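Local coordinates for protein esterase E25 (Uncultured bacterium, PDB 4Q05) that is an esterase of the bacterial hormone-sensitive lipase family, with an alpha/beta hydrolase fold, and probably hydrolyses carboxylic esters as a dimer, at residues P227-F231 with F354-L359; V155-K161 with F348-N352. All blocks are in the same frame, centred on the assembly; numbering follows the deposited sequence.

Interaction 1: P227-F231 with F354-L359; sequences PGALF and FLLQHL
Phe354 meets Ala229 obliquely: CE2 of its ring lies 3.7 Å from Ala229 CB, and the same atom passes 4.0 Å from Leu230 O. One face of this ring is covered from within the helix by His358, whose CD2 stands 3.3 Å above the plane and over its centre. The imidazole in turn carries Gln357 CG over one of its own faces and has Phe354 CG in plane at its edge. With CG anti to the backbone N (chi1 -175°), Phe354 reaches out from the helix toward the strand. His358 touches the other segment through CB, 3.6 Å from Gly228 O, while its ring leads away. Two leucine methyls also reach Ala229 CB: CD2 of Leu355 at 4.3 Å and CD2 of Leu359 at 4.0 Å. Leu359 CD2 is also 3.7 Å from Gly228 CA and stands where a side chain on Gly228 would have to go, at the point where the two backbones come nearest. The contact is buried and its side-chain meetings are apolar. Strand 229-231 and helix 354-358 run nearly antiparallel, at 159°, with axes 9.3 Å apart, a helix laid on the sheet as in alpha/beta hydrolases. Strand 229-235 lies between the parallel strands 200-205 and 294-299; Leu355 and Leu359 also pack on Ala201 of the first, and Phe354 meets Phe295 of the second edge-to-face.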
ATOM      1  N   PRO A 227      -4.690 -10.596 -21.719  1.00 30.64           N
ATOM      2  CA  PRO A 227      -3.477  -9.783 -21.876  1.00 29.31           C
ATOM      3  C   PRO A 227      -2.321 -10.387 -21.080  1.00 30.55           C
ATOM      4  O   PRO A 227      -2.559 -11.132 -20.128  1.00 26.76           O
ATOM      5  CB  PRO A 227      -3.879  -8.430 -21.265  1.00 28.11           C
ATOM      6  CG  PRO A 227      -5.351  -8.388 -21.345  1.00 30.59           C
ATOM      7  CD  PRO A 227      -5.804  -9.819 -21.151  1.00 33.46           C
ATOM      8  N   GLY A 228      -1.091 -10.071 -21.471  1.00 26.99           N
ATOM      9  CA  GLY A 228       0.078 -10.526 -20.744  1.00 30.57           C
ATOM     10  C   GLY A 228       0.245  -9.838 -19.396  1.00 30.88           C
ATOM     11  O   GLY A 228       0.917 -10.357 -18.508  1.00 30.61           O
ATOM     12  N   ALA A 229      -0.359  -8.667 -19.240  1.00 27.12           N
ATOM     13  CA  ALA A 229      -0.238  -7.907 -17.991  1.00 27.92           C
ATOM     14  C   ALA A 229      -1.354  -6.876 -17.883  1.00 30.69           C
ATOM     15  O   ALA A 229      -1.877  -6.416 -18.899  1.00 28.28           O
ATOM     16  CB  ALA A 229       1.109  -7.207 -17.928  1.00 26.00           C
ATOM     17  N   LEU A 230      -1.719  -6.511 -16.654  1.00 25.42           N
ATOM     18  CA  LEU A 230      -2.706  -5.458 -16.456  1.00 23.76           C
ATOM     19  C   LEU A 230      -2.075  -4.340 -15.670  1.00 26.93           C
ATOM     20  O   LEU A 230      -1.209  -4.582 -14.833  1.00 24.89           O
ATOM     21  CB  LEU A 230      -3.898  -5.969 -15.655  1.00 23.74           C
ATOM     22  CG  LEU A 230      -4.655  -7.167 -16.199  1.00 26.04           C
ATOM     23  CD1 LEU A 230      -5.872  -7.402 -15.311  1.00 27.19           C
ATOM     24  CD2 LEU A 230      -5.067  -6.936 -17.653  1.00 25.13           C
ATOM     25  N   PHE A 231      -2.512  -3.120 -15.949  1.00 23.12           N
ATOM     26  CA  PHE A 231      -2.163  -1.958 -15.146  1.00 22.40           C
ATOM     27  C   PHE A 231      -3.439  -1.399 -14.529  1.00 25.95           C
ATOM     28  O   PHE A 231      -4.379  -1.052 -15.250  1.00 24.75           O
ATOM     29  CB  PHE A 231      -1.512  -0.899 -16.033  1.00 26.84           C
ATOM     30  CG  PHE A 231      -1.269   0.396 -15.336  1.00 23.47           C
ATOM     31  CD1 PHE A 231      -0.235   0.515 -14.427  1.00 23.02           C
ATOM     32  CD2 PHE A 231      -2.086   1.492 -15.576  1.00 23.22           C
ATOM     33  CE1 PHE A 231      -0.006   1.716 -13.772  1.00 28.69           C
ATOM     34  CE2 PHE A 231      -1.867   2.688 -14.941  1.00 22.21           C
ATOM     35  CZ  PHE A 231      -0.823   2.807 -14.033  1.00 26.13           C
ATOM     36  N   PHE A 354       7.976  -4.204 -15.281  1.00 25.47           N
ATOM     37  CA  PHE A 354       6.883  -5.147 -15.111  1.00 27.53           C
ATOM     38  C   PHE A 354       6.427  -5.664 -16.475  1.00 27.83           C
ATOM     39  O   PHE A 354       6.165  -6.849 -16.638  1.00 30.90           O
ATOM     40  CB  PHE A 354       5.738  -4.440 -14.379  1.00 25.93           C
ATOM     41  CG  PHE A 354       4.591  -5.333 -14.031  1.00 28.45           C
ATOM     42  CD1 PHE A 354       4.576  -6.029 -12.833  1.00 25.67           C
ATOM     43  CD2 PHE A 354       3.504  -5.447 -14.888  1.00 26.88           C
ATOM     44  CE1 PHE A 354       3.507  -6.839 -12.497  1.00 29.47           C
ATOM     45  CE2 PHE A 354       2.419  -6.247 -14.549  1.00 27.51           C
ATOM     46  CZ  PHE A 354       2.428  -6.951 -13.355  1.00 24.11           C
ATOM     47  N   LEU A 355       6.344  -4.767 -17.454  1.00 29.22           N
ATOM     48  CA  LEU A 355       6.005  -5.153 -18.825  1.00 29.11           C
ATOM     49  C   LEU A 355       7.102  -6.015 -19.457  1.00 33.59           C
ATOM     50  O   LEU A 355       6.815  -6.972 -20.172  1.00 35.02           O
ATOM     51  CB  LEU A 355       5.757  -3.916 -19.691  1.00 30.03           C
ATOM     52  CG  LEU A 355       4.622  -2.980 -19.266  1.00 29.88           C
ATOM     53  CD1 LEU A 355       4.507  -1.823 -20.241  1.00 26.61           C
ATOM     54  CD2 LEU A 355       3.298  -3.734 -19.160  1.00 27.62           C
ATOM     55  N   LEU A 356       8.359  -5.671 -19.208  1.00 28.63           N
ATOM     56  CA  LEU A 356       9.462  -6.495 -19.710  1.00 36.08           C
ATOM     57  C   LEU A 356       9.408  -7.901 -19.127  1.00 33.72           C
ATOM     58  O   LEU A 356       9.727  -8.875 -19.799  1.00 33.70           O
ATOM     59  CB  LEU A 356      10.820  -5.855 -19.412  1.00 31.50           C
ATOM     60  CG  LEU A 356      11.134  -4.603 -20.231  1.00 36.41           C
ATOM     61  CD1 LEU A 356      12.430  -3.970 -19.756  1.00 38.12           C
ATOM     62  CD2 LEU A 356      11.205  -4.944 -21.713  1.00 44.44           C
ATOM     63  N   GLN A 357       8.998  -8.015 -17.873  1.00 28.84           N
ATOM     64  CA  GLN A 357       8.942  -9.339 -17.257  1.00 30.65           C
ATOM     65  C   GLN A 357       7.769 -10.193 -17.726  1.00 34.26           C
ATOM     66  O   GLN A 357       7.919 -11.399 -17.930  1.00 37.53           O
ATOM     67  CB  GLN A 357       8.932  -9.245 -15.736  1.00 33.31           C
ATOM     68  CG  GLN A 357       8.675 -10.594 -15.078  1.00 41.18           C
ATOM     69  CD  GLN A 357       9.070 -10.634 -13.614  1.00 51.25           C
ATOM     70  OE1 GLN A 357       8.984 -11.680 -12.965  1.00 56.02           O
ATOM     71  NE2 GLN A 357       9.496  -9.497 -13.085  1.00 42.47           N
ATOM     72  N   HIS A 358       6.603  -9.579 -17.913  1.00 26.30           N
ATOM     73  CA  HIS A 358       5.396 -10.366 -18.119  1.00 29.38           C
ATOM     74  C   HIS A 358       4.904 -10.482 -19.565  1.00 31.54           C
ATOM     75  O   HIS A 358       4.235 -11.449 -19.909  1.00 33.22           O
ATOM     76  CB  HIS A 358       4.281  -9.873 -17.196  1.00 29.12           C
ATOM     77  CG  HIS A 358       4.629  -9.965 -15.742  1.00 28.28           C
ATOM     78  ND1 HIS A 358       4.820 -11.168 -15.101  1.00 29.80           N
ATOM     79  CD2 HIS A 358       4.854  -9.005 -14.812  1.00 32.18           C
ATOM     80  CE1 HIS A 358       5.127 -10.950 -13.835  1.00 34.41           C
ATOM     81  NE2 HIS A 358       5.160  -9.646 -13.634  1.00 28.38           N
ATOM     82  N   LEU A 359       5.209  -9.499 -20.403  1.00 32.52           N
ATOM     83  CA  LEU A 359       4.763  -9.564 -21.791  1.00 34.75           C
ATOM     84  C   LEU A 359       5.731 -10.437 -22.571  1.00 39.71           C
ATOM     85  O   LEU A 359       6.940 -10.364 -22.365  1.00 35.30           O
ATOM     86  CB  LEU A 359       4.707  -8.176 -22.425  1.00 32.68           C
ATOM     87  CG  LEU A 359       3.734  -7.153 -21.829  1.00 30.16           C
ATOM     88  CD1 LEU A 359       3.709  -5.922 -22.706  1.00 26.12           C
ATOM     89  CD2 LEU A 359       2.342  -7.744 -21.697  1.00 30.11           C
TER

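Interaction 2: V155-K161 with F348-N352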
ATOM      1  N   VAL A 155       1.713   9.637 -20.689  1.00 27.50           N
ATOM      2  CA  VAL A 155       2.647   9.388 -19.594  1.00 30.96           C
ATOM      3  C   VAL A 155       3.146   7.953 -19.620  1.00 30.99           C
ATOM      4  O   VAL A 155       4.347   7.692 -19.510  1.00 29.61           O
ATOM      5  CB  VAL A 155       2.005   9.631 -18.217  1.00 31.28           C
ATOM      6  CG1 VAL A 155       2.939   9.145 -17.128  1.00 27.49           C
ATOM      7  CG2 VAL A 155       1.659  11.096 -18.031  1.00 28.09           C
ATOM      8  N   ILE A 156       2.220   7.011 -19.756  1.00 25.70           N
ATOM      9  CA  ILE A 156       2.599   5.624 -19.847  1.00 23.60           C
ATOM     10  C   ILE A 156       3.527   5.405 -21.044  1.00 27.22           C
ATOM     11  O   ILE A 156       4.577   4.766 -20.931  1.00 27.08           O
ATOM     12  CB  ILE A 156       1.344   4.729 -19.975  1.00 29.36           C
ATOM     13  CG1 ILE A 156       0.520   4.782 -18.680  1.00 26.35           C
ATOM     14  CG2 ILE A 156       1.738   3.311 -20.309  1.00 24.10           C
ATOM     15  CD1 ILE A 156      -0.860   4.102 -18.792  1.00 27.40           C
ATOM     16  N   ALA A 157       3.134   5.929 -22.197  1.00 29.17           N
ATOM     17  CA  ALA A 157       3.933   5.716 -23.406  1.00 33.64           C
ATOM     18  C   ALA A 157       5.381   6.185 -23.213  1.00 27.67           C
ATOM     19  O   ALA A 157       6.311   5.411 -23.425  1.00 28.91           O
ATOM     20  CB  ALA A 157       3.298   6.398 -24.604  1.00 27.93           C
ATOM     21  N   THR A 158       5.570   7.436 -22.796  1.00 31.49           N
ATOM     22  CA  THR A 158       6.926   7.977 -22.675  1.00 33.34           C
ATOM     23  C   THR A 158       7.741   7.306 -21.604  1.00 33.55           C
ATOM     24  O   THR A 158       8.895   6.966 -21.831  1.00 30.25           O
ATOM     25  CB  THR A 158       6.976   9.478 -22.335  1.00 38.89           C
ATOM     26  OG1 THR A 158       5.754   9.897 -21.721  1.00 45.86           O
ATOM     27  CG2 THR A 158       7.245  10.277 -23.554  1.00 36.93           C
ATOM     28  N   LEU A 159       7.152   7.139 -20.427  1.00 31.82           N
ATOM     29  CA  LEU A 159       7.925   6.660 -19.287  1.00 25.90           C
ATOM     30  C   LEU A 159       8.051   5.154 -19.255  1.00 31.94           C
ATOM     31  O   LEU A 159       9.090   4.639 -18.867  1.00 35.12           O
ATOM     32  CB  LEU A 159       7.334   7.181 -17.979  1.00 29.66           C
ATOM     33  CG  LEU A 159       7.395   8.704 -17.897  1.00 33.74           C
ATOM     34  CD1 LEU A 159       7.017   9.199 -16.516  1.00 26.90           C
ATOM     35  CD2 LEU A 159       8.785   9.170 -18.267  1.00 32.70           C
ATOM     36  N   ALA A 160       7.003   4.429 -19.644  1.00 25.60           N
ATOM     37  CA  ALA A 160       7.137   2.986 -19.709  1.00 24.14           C
ATOM     38  C   ALA A 160       7.775   2.548 -21.035  1.00 29.60           C
ATOM     39  O   ALA A 160       8.074   1.375 -21.221  1.00 29.47           O
ATOM     40  CB  ALA A 160       5.793   2.288 -19.484  1.00 26.35           C
ATOM     41  N   LYS A 161       7.981   3.506 -21.939  1.00 30.43           N
ATOM     42  CA  LYS A 161       8.659   3.253 -23.213  1.00 31.16           C
ATOM     43  C   LYS A 161       7.989   2.156 -24.025  1.00 30.60           C
ATOM     44  O   LYS A 161       8.610   1.155 -24.393  1.00 31.59           O
ATOM     45  CB  LYS A 161      10.123   2.914 -22.969  1.00 32.84           C
ATOM     46  CG  LYS A 161      10.865   4.008 -22.202  1.00 34.33           C
ATOM     47  CD  LYS A 161      12.305   3.596 -21.925  1.00 39.54           C
ATOM     48  CE  LYS A 161      13.026   4.646 -21.079  1.00 49.73           C
ATOM     49  NZ  LYS A 161      14.396   4.187 -20.697  1.00 60.16           N
ATOM     50  N   PHE A 348       6.723   4.483 -13.248  1.00 25.93           N
ATOM     51  CA  PHE A 348       6.660   4.019 -14.627  1.00 24.98           C
ATOM     52  C   PHE A 348       7.925   3.298 -15.065  1.00 26.29           C
ATOM     53  O   PHE A 348       7.890   2.459 -15.956  1.00 27.29           O
ATOM     54  CB  PHE A 348       6.233   5.160 -15.542  1.00 25.54           C
ATOM     55  CG  PHE A 348       4.806   5.547 -15.327  1.00 29.15           C
ATOM     56  CD1 PHE A 348       3.788   4.721 -15.781  1.00 27.70           C
ATOM     57  CD2 PHE A 348       4.477   6.662 -14.579  1.00 24.30           C
ATOM     58  CE1 PHE A 348       2.460   5.040 -15.539  1.00 28.05           C
ATOM     59  CE2 PHE A 348       3.152   6.993 -14.345  1.00 31.05           C
ATOM     60  CZ  PHE A 348       2.143   6.177 -14.822  1.00 29.82           C
ATOM     61  N   ALA A 349       9.040   3.584 -14.404  1.00 27.51           N
ATOM     62  CA  ALA A 349      10.194   2.706 -14.552  1.00 27.16           C
ATOM     63  C   ALA A 349       9.852   1.295 -14.037  1.00 23.13           C
ATOM     64  O   ALA A 349      10.189   0.294 -14.671  1.00 26.99           O
ATOM     65  CB  ALA A 349      11.415   3.280 -13.833  1.00 26.97           C
ATOM     66  N   GLU A 350       9.151   1.217 -12.908  1.00 23.94           N
ATOM     67  CA  GLU A 350       8.668  -0.069 -12.407  1.00 23.00           C
ATOM     68  C   GLU A 350       7.678  -0.711 -13.392  1.00 24.21           C
ATOM     69  O   GLU A 350       7.739  -1.910 -13.638  1.00 26.08           O
ATOM     70  CB  GLU A 350       8.011   0.093 -11.032  1.00 25.39           C
ATOM     71  CG  GLU A 350       8.980   0.514  -9.917  1.00 24.50           C
ATOM     72  CD  GLU A 350       9.855  -0.632  -9.393  1.00 27.47           C
ATOM     73  OE1 GLU A 350       9.704  -1.792  -9.841  1.00 26.19           O
ATOM     74  OE2 GLU A 350      10.704  -0.357  -8.521  1.00 30.06           O
ATOM     75  N   LEU A 351       6.769   0.084 -13.958  1.00 22.35           N
ATOM     76  CA  LEU A 351       5.823  -0.454 -14.925  1.00 24.19           C
ATOM     77  C   LEU A 351       6.608  -1.040 -16.088  1.00 25.71           C
ATOM     78  O   LEU A 351       6.356  -2.163 -16.529  1.00 28.34           O
ATOM     79  CB  LEU A 351       4.855   0.624 -15.429  1.00 22.12           C
ATOM     80  CG  LEU A 351       3.828   0.111 -16.452  1.00 28.03           C
ATOM     81  CD1 LEU A 351       3.095  -1.112 -15.913  1.00 26.36           C
ATOM     82  CD2 LEU A 351       2.836   1.196 -16.880  1.00 22.64           C
ATOM     83  N   ASN A 352       7.574  -0.275 -16.578  1.00 26.01           N
ATOM     84  CA  ASN A 352       8.416  -0.748 -17.662  1.00 27.13           C
ATOM     85  C   ASN A 352       9.045  -2.093 -17.342  1.00 28.00           C
ATOM     86  O   ASN A 352       9.021  -3.009 -18.162  1.00 26.60           O
ATOM     87  CB  ASN A 352       9.504   0.272 -17.991  1.00 28.95           C
ATOM     88  CG  ASN A 352      10.505  -0.266 -18.997  1.00 33.64           C
ATOM     89  OD1 ASN A 352      10.302  -0.169 -20.209  1.00 36.81           O
ATOM     90  ND2 ASN A 352      11.575  -0.845 -18.502  1.00 29.46           N
TER
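Helices 155-160 and 348-352 cross at -74°, their axes 8.6 Å apart at closest approach, and the backbones come nearest where Ala160 CA lies 4.4 Å from Asn352 CA. Lys161 is the first residue to depart from helical backbone angles, with a positive phi of 56°. Phe348 enters the other helix as a knob into a hole formed by Val155, Ile156, Leu159 and Ala160. A chi1 of 171° sets Val155 CG1 trans to the backbone nitrogen and brings that methyl over one face of the ring in a CH-pi contact, 3.9 Å from the ring centroid and shifted toward the CE2 side. Ile156 CG1 approaches Phe348 CE1 obliquely at 3.7 Å, and Leu159 CB presses on Phe348 CB at 3.4 Å. Both helices flank the central sheet of the alpha/beta hydrolase fold on one side: Ile156 also packs on Phe133 and His135 of strand 132-136, Leu351 on Phe295 of strand 294-299. Replacing Phe348 by alanine is likely to leave the hole between those four residues unfilled and the Val155 methyl without its aromatic face. Farther along, Leu351 CD2 lies 4.1 Å from Ala160 CB and 4.2 Å from Ile156 CG2. On the same helix, Glu350 forms a salt bridge with Arg316 of the second subunit.

Helix 342-358 serves both contacts: its turn 348-352 meets helix 155-160 in interaction 2, and its last turn, 354-358, lies on the sheet in interaction 1. The centres are 12 Å apart, and Phe231 joins them, its CD1 4.0 Å from Leu351 CD2, its CE2 4.2 Å from Ile156 CD1 and its CZ 4.2 Å from Phe348 CE1. One apolar layer therefore continues from the strand to the helix pair. Ile156 comes close to, but does not contact, what is probably the nucleophile elbow around Ser206. A bound sodium ion is about 13 Å from the side chain of Phe354 and one is about 14 Å from that of Leu351, so neither contact holds a metal.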